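PDB 6WB6: transferrin from Manduca sexta, which carries iron in the insect, binding a single ferric ion per molecule together with a carbonate-type anion. Local coordinates for residues Asn121-Ile126 / Tyr338-Arg344; Ile126-Leu131 / Ser267-Arg271. One frame throughout, in Å; residues are numbered along the deposited sequence.

Interaction 1. Residues Asn121-Ile126 / Tyr338-Arg344; sequences NVGYKI and YTEVIER. With CO3 (carbonate ion), chain G; CO3 (carbonate ion), chain F.
Tyr338 reaches across to Asn121 and makes the one direct hydrogen bond of this contact, its OH giving the proton to OD1 at 2.5 Å. The bond lies at the edge of the phenol ring, with the donor tilted 21° from the plane of the amide. With chi1 at -161° the phenol swings away from its own backbone N and toward the start of the other helix. The other end of the Asn121 amide, ND2, turns to O3 of one carbonate (chain F) at 3.1 Å, so the two ends of one side chain tie Tyr338 to the anion. The neighbouring amides serve the second carbonate (chain G): Val122 N reaches its O3 at 3.0 Å and Gly123 N its O2 at 3.1 Å. Tight packing centres on Val341, whose CG2 lies 3.9 Å from CG1 of Ile126 and whose CG1 meets CB of Lys125 at 4.0 Å. Looser is the flank where Lys125 NZ and Tyr338 OH are linked through water instead of touching. Arg344 lays its CD 3.8 Å from Lys125 O, while salt bridges to Glu151 and Asp377 hold its guanidinium; NE is buried without a partner. Helix 338-342 packs on helix 121-131 and also touches helix 58-65, through Tyr338, Thr339 and Ile342, and Val122 rests on Tyr90 and Ala92 of strand 90-97.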
ATOM      1  N   ASN A 121       7.014 -14.621   6.492  1.00 19.81           N
ATOM      2  CA  ASN A 121       7.528 -14.835   7.844  1.00 15.53           C
ATOM      3  C   ASN A 121       8.645 -15.869   7.956  1.00 24.65           C
ATOM      4  O   ASN A 121       9.755 -15.523   8.370  1.00 15.75           O
ATOM      5  CB  ASN A 121       6.395 -15.228   8.779  1.00 16.31           C
ATOM      6  CG  ASN A 121       5.599 -14.023   9.236  1.00 18.35           C
ATOM      7  OD1 ASN A 121       6.022 -13.291  10.132  1.00 22.39           O
ATOM      8  ND2 ASN A 121       4.475 -13.792   8.593  1.00 14.27           N
ATOM      9  N   VAL A 122       8.361 -17.145   7.670  1.00 14.14           N
ATOM     10  CA  VAL A 122       9.374 -18.160   7.945  1.00 14.64           C
ATOM     11  C   VAL A 122      10.470 -18.097   6.900  1.00 18.44           C
ATOM     12  O   VAL A 122      11.631 -18.435   7.179  1.00 16.11           O
ATOM     13  CB  VAL A 122       8.773 -19.585   8.006  1.00 14.23           C
ATOM     14  CG1 VAL A 122       7.600 -19.621   8.966  1.00 15.28           C
ATOM     15  CG2 VAL A 122       8.351 -20.095   6.597  1.00 13.03           C
ATOM     16  N   GLY A 123      10.130 -17.665   5.702  1.00 17.65           N
ATOM     17  CA  GLY A 123      11.096 -17.700   4.624  1.00 20.39           C
ATOM     18  C   GLY A 123      11.869 -16.428   4.409  1.00 22.58           C
ATOM     19  O   GLY A 123      12.740 -16.395   3.538  1.00 24.46           O
ATOM     20  N   TYR A 124      11.602 -15.375   5.178  1.00 15.67           N
ATOM     21  CA  TYR A 124      12.304 -14.116   4.943  1.00 18.43           C
ATOM     22  C   TYR A 124      12.494 -13.247   6.187  1.00 20.21           C
ATOM     23  O   TYR A 124      13.638 -12.996   6.598  1.00 19.37           O
ATOM     24  CB  TYR A 124      11.553 -13.346   3.875  1.00 15.77           C
ATOM     25  CG  TYR A 124      12.260 -12.161   3.340  1.00 13.68           C
ATOM     26  CD1 TYR A 124      13.113 -12.269   2.245  1.00 13.00           C
ATOM     27  CD2 TYR A 124      12.070 -10.912   3.905  1.00 18.63           C
ATOM     28  CE1 TYR A 124      13.754 -11.150   1.726  1.00 17.82           C
ATOM     29  CE2 TYR A 124      12.718  -9.782   3.401  1.00 21.22           C
ATOM     30  CZ  TYR A 124      13.550  -9.899   2.319  1.00 22.22           C
ATOM     31  OH  TYR A 124      14.174  -8.759   1.826  1.00 17.69           O
ATOM     32  N   LYS A 125      11.390 -12.770   6.772  1.00 14.23           N
ATOM     33  CA  LYS A 125      11.464 -11.875   7.918  1.00 18.49           C
ATOM     34  C   LYS A 125      12.111 -12.543   9.109  1.00 14.85           C
ATOM     35  O   LYS A 125      12.932 -11.935   9.789  1.00 21.37           O
ATOM     36  CB  LYS A 125      10.070 -11.381   8.299  1.00 25.96           C
ATOM     37  CG  LYS A 125       9.339 -10.696   7.147  1.00 25.45           C
ATOM     38  CD  LYS A 125       8.096  -9.972   7.586  1.00 20.18           C
ATOM     39  CE  LYS A 125       6.957 -10.930   7.913  1.00 25.02           C
ATOM     40  NZ  LYS A 125       5.762 -10.178   8.460  1.00 29.38           N
ATOM     41  N   ILE A 126      11.750 -13.786   9.392  1.00 13.29           N
ATOM     42  CA  ILE A 126      12.340 -14.482  10.529  1.00 18.31           C
ATOM     43  C   ILE A 126      13.818 -14.728  10.211  1.00 13.74           C
ATOM     44  O   ILE A 126      14.695 -14.302  10.986  1.00 18.67           O
ATOM     45  CB  ILE A 126      11.546 -15.765  10.835  1.00 17.65           C
ATOM     46  CG1 ILE A 126      10.183 -15.379  11.445  1.00 18.90           C
ATOM     47  CG2 ILE A 126      12.316 -16.723  11.736  1.00 14.98           C
ATOM     48  CD1 ILE A 126       9.370 -16.547  11.872  1.00 18.58           C
ATOM     49  N   TYR A 338       8.444 -13.393  18.404  1.00 16.70           N
ATOM     50  CA  TYR A 338       7.926 -12.651  17.268  1.00 15.47           C
ATOM     51  C   TYR A 338       8.000 -11.146  17.464  1.00 14.84           C
ATOM     52  O   TYR A 338       7.850 -10.410  16.490  1.00 20.64           O
ATOM     53  CB  TYR A 338       6.479 -13.088  16.979  1.00 17.72           C
ATOM     54  CG  TYR A 338       6.014 -12.746  15.593  1.00 16.66           C
ATOM     55  CD1 TYR A 338       6.470 -13.458  14.503  1.00 15.21           C
ATOM     56  CD2 TYR A 338       5.117 -11.714  15.376  1.00 21.06           C
ATOM     57  CE1 TYR A 338       6.040 -13.165  13.236  1.00 19.42           C
ATOM     58  CE2 TYR A 338       4.686 -11.400  14.100  1.00 22.37           C
ATOM     59  CZ  TYR A 338       5.151 -12.147  13.034  1.00 17.02           C
ATOM     60  OH  TYR A 338       4.757 -11.851  11.762  1.00 16.85           O
ATOM     61  N   THR A 339       8.206 -10.664  18.688  1.00 18.08           N
ATOM     62  CA  THR A 339       8.409  -9.225  18.852  1.00 20.91           C
ATOM     63  C   THR A 339       9.681  -8.797  18.134  1.00 17.54           C
ATOM     64  O   THR A 339       9.704  -7.771  17.443  1.00 18.85           O
ATOM     65  CB  THR A 339       8.479  -8.858  20.335  1.00 21.59           C
ATOM     66  OG1 THR A 339       7.434  -9.520  21.054  1.00 24.62           O
ATOM     67  CG2 THR A 339       8.341  -7.339  20.509  1.00 17.74           C
ATOM     68  N   GLU A 340      10.736  -9.611  18.261  1.00 20.69           N
ATOM     69  CA  GLU A 340      11.982  -9.413  17.517  1.00 19.62           C
ATOM     70  C   GLU A 340      11.723  -9.205  16.040  1.00 20.61           C
ATOM     71  O   GLU A 340      12.280  -8.290  15.411  1.00 20.15           O
ATOM     72  CB  GLU A 340      12.888 -10.638  17.698  1.00 27.71           C
ATOM     73  CG  GLU A 340      13.330 -10.893  19.107  1.00 40.02           C
ATOM     74  CD  GLU A 340      14.053 -12.227  19.251  1.00 42.74           C
ATOM     75  OE1 GLU A 340      15.123 -12.399  18.630  1.00 32.99           O
ATOM     76  OE2 GLU A 340      13.533 -13.101  19.979  1.00 41.98           O
ATOM     77  N   VAL A 341      10.894 -10.078  15.464  1.00 18.85           N
ATOM     78  CA  VAL A 341      10.555 -10.005  14.046  1.00 14.51           C
ATOM     79  C   VAL A 341       9.819  -8.711  13.743  1.00 18.97           C
ATOM     80  O   VAL A 341      10.113  -8.017  12.767  1.00 18.96           O
ATOM     81  CB  VAL A 341       9.708 -11.230  13.655  1.00 13.97           C
ATOM     82  CG1 VAL A 341       9.407 -11.220  12.192  1.00 15.38           C
ATOM     83  CG2 VAL A 341      10.413 -12.505  14.037  1.00 15.03           C
ATOM     84  N   ILE A 342       8.809  -8.388  14.545  1.00 16.54           N
ATOM     85  CA  ILE A 342       8.053  -7.173  14.272  1.00 18.65           C
ATOM     86  C   ILE A 342       8.976  -5.955  14.355  1.00 15.75           C
ATOM     87  O   ILE A 342       8.889  -5.026  13.544  1.00 16.57           O
ATOM     88  CB  ILE A 342       6.855  -7.063  15.240  1.00 24.61           C
ATOM     89  CG1 ILE A 342       5.704  -8.004  14.825  1.00 17.32           C
ATOM     90  CG2 ILE A 342       6.364  -5.644  15.280  1.00 22.81           C
ATOM     91  CD1 ILE A 342       4.683  -8.311  15.961  1.00 20.78           C
ATOM     92  N   GLU A 343       9.874  -5.943  15.325  1.00 15.25           N
ATOM     93  CA  GLU A 343      10.760  -4.795  15.531  1.00 22.41           C
ATOM     94  C   GLU A 343      12.041  -4.891  14.719  1.00 23.93           C
ATOM     95  O   GLU A 343      12.908  -4.038  14.868  1.00 26.07           O
ATOM     96  CB  GLU A 343      11.089  -4.642  17.014  1.00 22.35           C
ATOM     97  CG  GLU A 343       9.869  -4.216  17.836  1.00 21.60           C
ATOM     98  CD  GLU A 343      10.171  -4.069  19.328  1.00 29.05           C
ATOM     99  OE1 GLU A 343      11.192  -4.622  19.770  1.00 23.72           O
ATOM    100  OE2 GLU A 343       9.403  -3.393  20.049  1.00 27.96           O
ATOM    101  N   ARG A 344      12.158  -5.880  13.833  1.00 18.84           N
ATOM    102  CA  ARG A 344      13.345  -5.981  12.989  1.00 16.28           C
ATOM    103  C   ARG A 344      13.698  -4.638  12.372  1.00 21.45           C
ATOM    104  O   ARG A 344      12.834  -3.895  11.885  1.00 21.00           O
ATOM    105  CB  ARG A 344      13.150  -6.997  11.873  1.00 22.09           C
ATOM    106  CG  ARG A 344      14.374  -7.121  10.958  1.00 25.10           C
ATOM    107  CD  ARG A 344      14.224  -8.334  10.098  1.00 23.86           C
ATOM    108  NE  ARG A 344      13.152  -8.131   9.146  1.00 21.42           N
ATOM    109  CZ  ARG A 344      13.286  -7.501   7.986  1.00 27.87           C
ATOM    110  NH1 ARG A 344      14.454  -6.998   7.624  1.00 24.22           N
ATOM    111  NH2 ARG A 344      12.240  -7.363   7.188  1.00 25.32           N
TER
HETATM  112  C   CO3 G 703       5.970 -17.578   5.213  1.00 17.81           C
HETATM  113  O1  CO3 G 703       5.071 -17.494   4.280  1.00 17.99           O
HETATM  114  O2  CO3 G 703       7.196 -17.496   4.840  1.00 18.02           O
HETATM  115  O3  CO3 G 703       5.700 -17.720   6.476  1.00 17.22           O
HETATM  116  C   CO3 F 702       3.094 -15.034   5.067  1.00 26.09           C
HETATM  117  O1  CO3 F 702       2.757 -13.832   4.714  1.00 30.85           O
HETATM  118  O2  CO3 F 702       2.380 -16.112   4.675  1.00 14.79           O
HETATM  119  O3  CO3 F 702       4.162 -15.115   5.830  1.00 13.84           O
HETATM  120  O   HOH W   1       3.113 -11.340   9.081  1.00 19.36           O
HETATM  121  O   HOH W   2       5.937  -9.766  10.899  1.00 26.06           O

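Interaction 2. Residues Ile126-Leu131 / Ser267-Arg271; sequences IPLTML and SWAAR. With NAG (2-acetamido-2-deoxy-beta-D-glucopyranose), chain C.
Facing Ala269 and Trp268 through Ile126 and Met130, helix 126-131 runs roughly antiparallel to strand 269-271, the short axes 10.1 Å apart and at 151° to each other. Most of what segment 267-271 contributes is Trp268, its indole laid against the helix. A chi1 of 42° tucks CG of Trp268 over its own backbone, and the indole lies along the side chains of the helix. Ile126 CG2 sits over the five-membered ring in a CH-pi contact, 3.9 Å from its centroid and 29° off the normal. CG of Met130 lies over the same face toward the rim, and its CB comes within 3.3 Å of CE3, a close fit. Pro127 comes with CA 3.9 Å from CZ2, its side chain crossing that of Trp268 at about a right angle, and Leu131 closes the far rim near the ring plane, with CD2 4.0 Å from CZ3. Next to the indole, CB of Ala269 touches CD1 of Ile126 at 3.8 Å and, on account of the bend of the Met130 chain at chi2, also CE of that methionine at 3.9 Å. No hydrogen bond crosses between the two segments; the fit is wholly apolar. The backbone of 267-269 meets the attached glycan on its other flank, and Trp268 O accepts a bond from Asn337 ND2. Val254 and Phe220 complete the surroundings of the indole. This is helix-on-sheet packing of the alpha/beta transferrin lobe: strand 269-271 pairs antiparallel with strand 90-97, and at its end NH1 of Arg271, a carbonate-pocket residue, is hydrogen-bonded to OH of the iron ligand Tyr90.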
ATOM      1  N   ILE A 126      11.750 -13.786   9.392  1.00 13.29           N
ATOM      2  CA  ILE A 126      12.340 -14.482  10.529  1.00 18.31           C
ATOM      3  C   ILE A 126      13.818 -14.728  10.211  1.00 13.74           C
ATOM      4  O   ILE A 126      14.695 -14.302  10.986  1.00 18.67           O
ATOM      5  CB  ILE A 126      11.546 -15.765  10.835  1.00 17.65           C
ATOM      6  CG1 ILE A 126      10.183 -15.379  11.445  1.00 18.90           C
ATOM      7  CG2 ILE A 126      12.316 -16.723  11.736  1.00 14.98           C
ATOM      8  CD1 ILE A 126       9.370 -16.547  11.872  1.00 18.58           C
ATOM      9  N   PRO A 127      14.161 -15.362   9.096  1.00 15.37           N
ATOM     10  CA  PRO A 127      15.594 -15.552   8.821  1.00 15.25           C
ATOM     11  C   PRO A 127      16.384 -14.258   8.913  1.00 23.76           C
ATOM     12  O   PRO A 127      17.487 -14.236   9.469  1.00 20.47           O
ATOM     13  CB  PRO A 127      15.592 -16.130   7.412  1.00 15.61           C
ATOM     14  CG  PRO A 127      14.375 -16.928   7.351  1.00 19.92           C
ATOM     15  CD  PRO A 127      13.334 -16.135   8.140  1.00 17.51           C
ATOM     16  N   LEU A 128      15.849 -13.166   8.379  1.00 20.18           N
ATOM     17  CA  LEU A 128      16.579 -11.914   8.476  1.00 18.96           C
ATOM     18  C   LEU A 128      16.719 -11.488   9.925  1.00 20.66           C
ATOM     19  O   LEU A 128      17.793 -11.035  10.332  1.00 20.36           O
ATOM     20  CB  LEU A 128      15.898 -10.834   7.646  1.00 20.96           C
ATOM     21  CG  LEU A 128      16.203 -10.841   6.155  1.00 17.96           C
ATOM     22  CD1 LEU A 128      15.222  -9.979   5.377  1.00 22.77           C
ATOM     23  CD2 LEU A 128      17.594 -10.351   5.884  1.00 22.84           C
ATOM     24  N   THR A 129      15.656 -11.670  10.730  1.00 15.78           N
ATOM     25  CA  THR A 129      15.688 -11.244  12.122  1.00 18.26           C
ATOM     26  C   THR A 129      16.769 -11.974  12.898  1.00 18.84           C
ATOM     27  O   THR A 129      17.458 -11.368  13.725  1.00 20.10           O
ATOM     28  CB  THR A 129      14.300 -11.462  12.791  1.00 19.91           C
ATOM     29  OG1 THR A 129      13.318 -10.633  12.162  1.00 15.11           O
ATOM     30  CG2 THR A 129      14.325 -11.115  14.292  1.00 21.97           C
ATOM     31  N   MET A 130      16.919 -13.280  12.662  1.00 19.55           N
ATOM     32  CA  MET A 130      17.845 -14.095  13.451  1.00 20.90           C
ATOM     33  C   MET A 130      19.272 -14.001  12.929  1.00 21.37           C
ATOM     34  O   MET A 130      20.209 -13.830  13.708  1.00 22.24           O
ATOM     35  CB  MET A 130      17.390 -15.567  13.453  1.00 21.10           C
ATOM     36  CG  MET A 130      15.988 -15.780  14.067  1.00 19.85           C
ATOM     37  SD  MET A 130      15.860 -14.810  15.605  1.00 23.46           S
ATOM     38  CE  MET A 130      14.107 -14.889  15.954  1.00 23.92           C
ATOM     39  N   LEU A 131      19.455 -14.142  11.618  1.00 22.54           N
ATOM     40  CA  LEU A 131      20.798 -14.109  11.043  1.00 19.03           C
ATOM     41  C   LEU A 131      21.488 -12.779  11.298  1.00 22.45           C
ATOM     42  O   LEU A 131      22.700 -12.739  11.561  1.00 23.76           O
ATOM     43  CB  LEU A 131      20.734 -14.363   9.545  1.00 17.28           C
ATOM     44  CG  LEU A 131      20.188 -15.726   9.124  1.00 18.27           C
ATOM     45  CD1 LEU A 131      20.197 -15.797   7.625  1.00 22.78           C
ATOM     46  CD2 LEU A 131      20.994 -16.864   9.711  1.00 24.27           C
ATOM     47  N   SER A 267      12.907 -24.783  16.256  1.00 29.51           N
ATOM     48  CA  SER A 267      12.371 -23.634  15.537  1.00 25.22           C
ATOM     49  C   SER A 267      12.839 -22.373  16.232  1.00 24.07           C
ATOM     50  O   SER A 267      12.721 -22.258  17.447  1.00 24.47           O
ATOM     51  CB  SER A 267      10.837 -23.683  15.489  1.00 28.21           C
ATOM     52  OG  SER A 267      10.287 -22.443  15.057  1.00 25.77           O
ATOM     53  N   TRP A 268      13.395 -21.436  15.470  1.00 30.69           N
ATOM     54  CA  TRP A 268      13.893 -20.213  16.087  1.00 31.94           C
ATOM     55  C   TRP A 268      12.808 -19.166  16.319  1.00 23.91           C
ATOM     56  O   TRP A 268      13.006 -18.258  17.137  1.00 23.54           O
ATOM     57  CB  TRP A 268      15.031 -19.592  15.259  1.00 23.22           C
ATOM     58  CG  TRP A 268      14.903 -19.558  13.760  1.00 22.36           C
ATOM     59  CD1 TRP A 268      13.805 -19.855  12.999  1.00 25.47           C
ATOM     60  CD2 TRP A 268      15.945 -19.208  12.837  1.00 23.05           C
ATOM     61  NE1 TRP A 268      14.103 -19.709  11.668  1.00 21.33           N
ATOM     62  CE2 TRP A 268      15.411 -19.312  11.543  1.00 19.78           C
ATOM     63  CE3 TRP A 268      17.279 -18.814  12.986  1.00 20.20           C
ATOM     64  CZ2 TRP A 268      16.156 -19.035  10.407  1.00 22.03           C
ATOM     65  CZ3 TRP A 268      18.013 -18.540  11.865  1.00 24.57           C
ATOM     66  CH2 TRP A 268      17.451 -18.654  10.583  1.00 21.85           C
ATOM     67  N   ALA A 269      11.678 -19.255  15.624  1.00 25.97           N
ATOM     68  CA  ALA A 269      10.564 -18.359  15.890  1.00 17.49           C
ATOM     69  C   ALA A 269       9.308 -18.945  15.283  1.00 21.47           C
ATOM     70  O   ALA A 269       9.368 -19.806  14.396  1.00 21.03           O
ATOM     71  CB  ALA A 269      10.823 -16.959  15.333  1.00 19.19           C
ATOM     72  N   ALA A 270       8.159 -18.433  15.746  1.00 19.20           N
ATOM     73  CA  ALA A 270       6.867 -18.847  15.232  1.00 21.82           C
ATOM     74  C   ALA A 270       6.024 -17.623  14.908  1.00 20.52           C
ATOM     75  O   ALA A 270       6.167 -16.574  15.514  1.00 14.16           O
ATOM     76  CB  ALA A 270       6.121 -19.720  16.241  1.00 17.29           C
ATOM     77  N   ARG A 271       5.159 -17.757  13.929  1.00 14.02           N
ATOM     78  CA  ARG A 271       4.116 -16.764  13.750  1.00 15.02           C
ATOM     79  C   ARG A 271       2.980 -17.064  14.720  1.00 18.73           C
ATOM     80  O   ARG A 271       2.413 -18.169  14.677  1.00 20.15           O
ATOM     81  CB  ARG A 271       3.619 -16.760  12.330  1.00 21.11           C
ATOM     82  CG  ARG A 271       2.665 -15.655  12.040  1.00 19.86           C
ATOM     83  CD  ARG A 271       2.326 -15.716  10.604  1.00 16.58           C
ATOM     84  NE  ARG A 271       1.497 -14.600  10.192  1.00 18.73           N
ATOM     85  CZ  ARG A 271       1.025 -14.468   8.962  1.00 19.02           C
ATOM     86  NH1 ARG A 271       1.320 -15.370   8.025  1.00 16.05           N
ATOM     87  NH2 ARG A 271       0.262 -13.443   8.673  1.00 17.82           N
TER
HETATM   88  C1  NAG C   1      13.044 -18.402  20.799  1.00 28.12           C
HETATM   89  C2  NAG C   1      12.775 -19.886  20.638  1.00 31.01           C
HETATM   90  C3  NAG C   1      13.656 -20.788  21.511  1.00 33.23           C
HETATM   91  C4  NAG C   1      15.115 -20.326  21.571  1.00 36.92           C
HETATM   92  C5  NAG C   1      15.246 -18.805  21.626  1.00 36.64           C
HETATM   93  C6  NAG C   1      16.665 -18.402  21.298  1.00 34.71           C
HETATM   94  C7  NAG C   1      10.434 -20.233  19.965  1.00 30.69           C
HETATM   95  C8  NAG C   1       9.094 -20.648  20.490  1.00 26.39           C
HETATM   96  N2  NAG C   1      11.372 -20.136  20.906  1.00 24.59           N
HETATM   97  O3  NAG C   1      13.584 -22.100  20.931  1.00 32.82           O
HETATM   98  O4  NAG C   1      15.774 -20.754  22.772  1.00 32.31           O
HETATM   99  O5  NAG C   1      14.428 -18.139  20.667  1.00 30.68           O
HETATM  100  O6  NAG C   1      16.936 -18.946  20.012  1.00 31.64           O
HETATM  101  O7  NAG C   1      10.626 -20.027  18.774  1.00 24.52           O

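Both interactions draw on helix 121-131 and share Ile126, whose side chain faces Val341 in interaction 1 and Trp268 and Ala269 in interaction 2; their centres are only about 6 Å apart. They also touch directly, Tyr338 CD1 lying 3.3 Å from Ala270 O and Arg344 CD 3.2 Å from Thr129 OG1. Interaction 1 lies at the anion-binding start of the helix, the side chain of Asn121 coming about 4 Å from the ferric ion, whereas the side chain of Ile126 is about 8 Å from it. Asn121 and Arg271, one from each pair of segments, both line the same carbonate pocket; Arg271 itself takes no part in the packing of interaction 2.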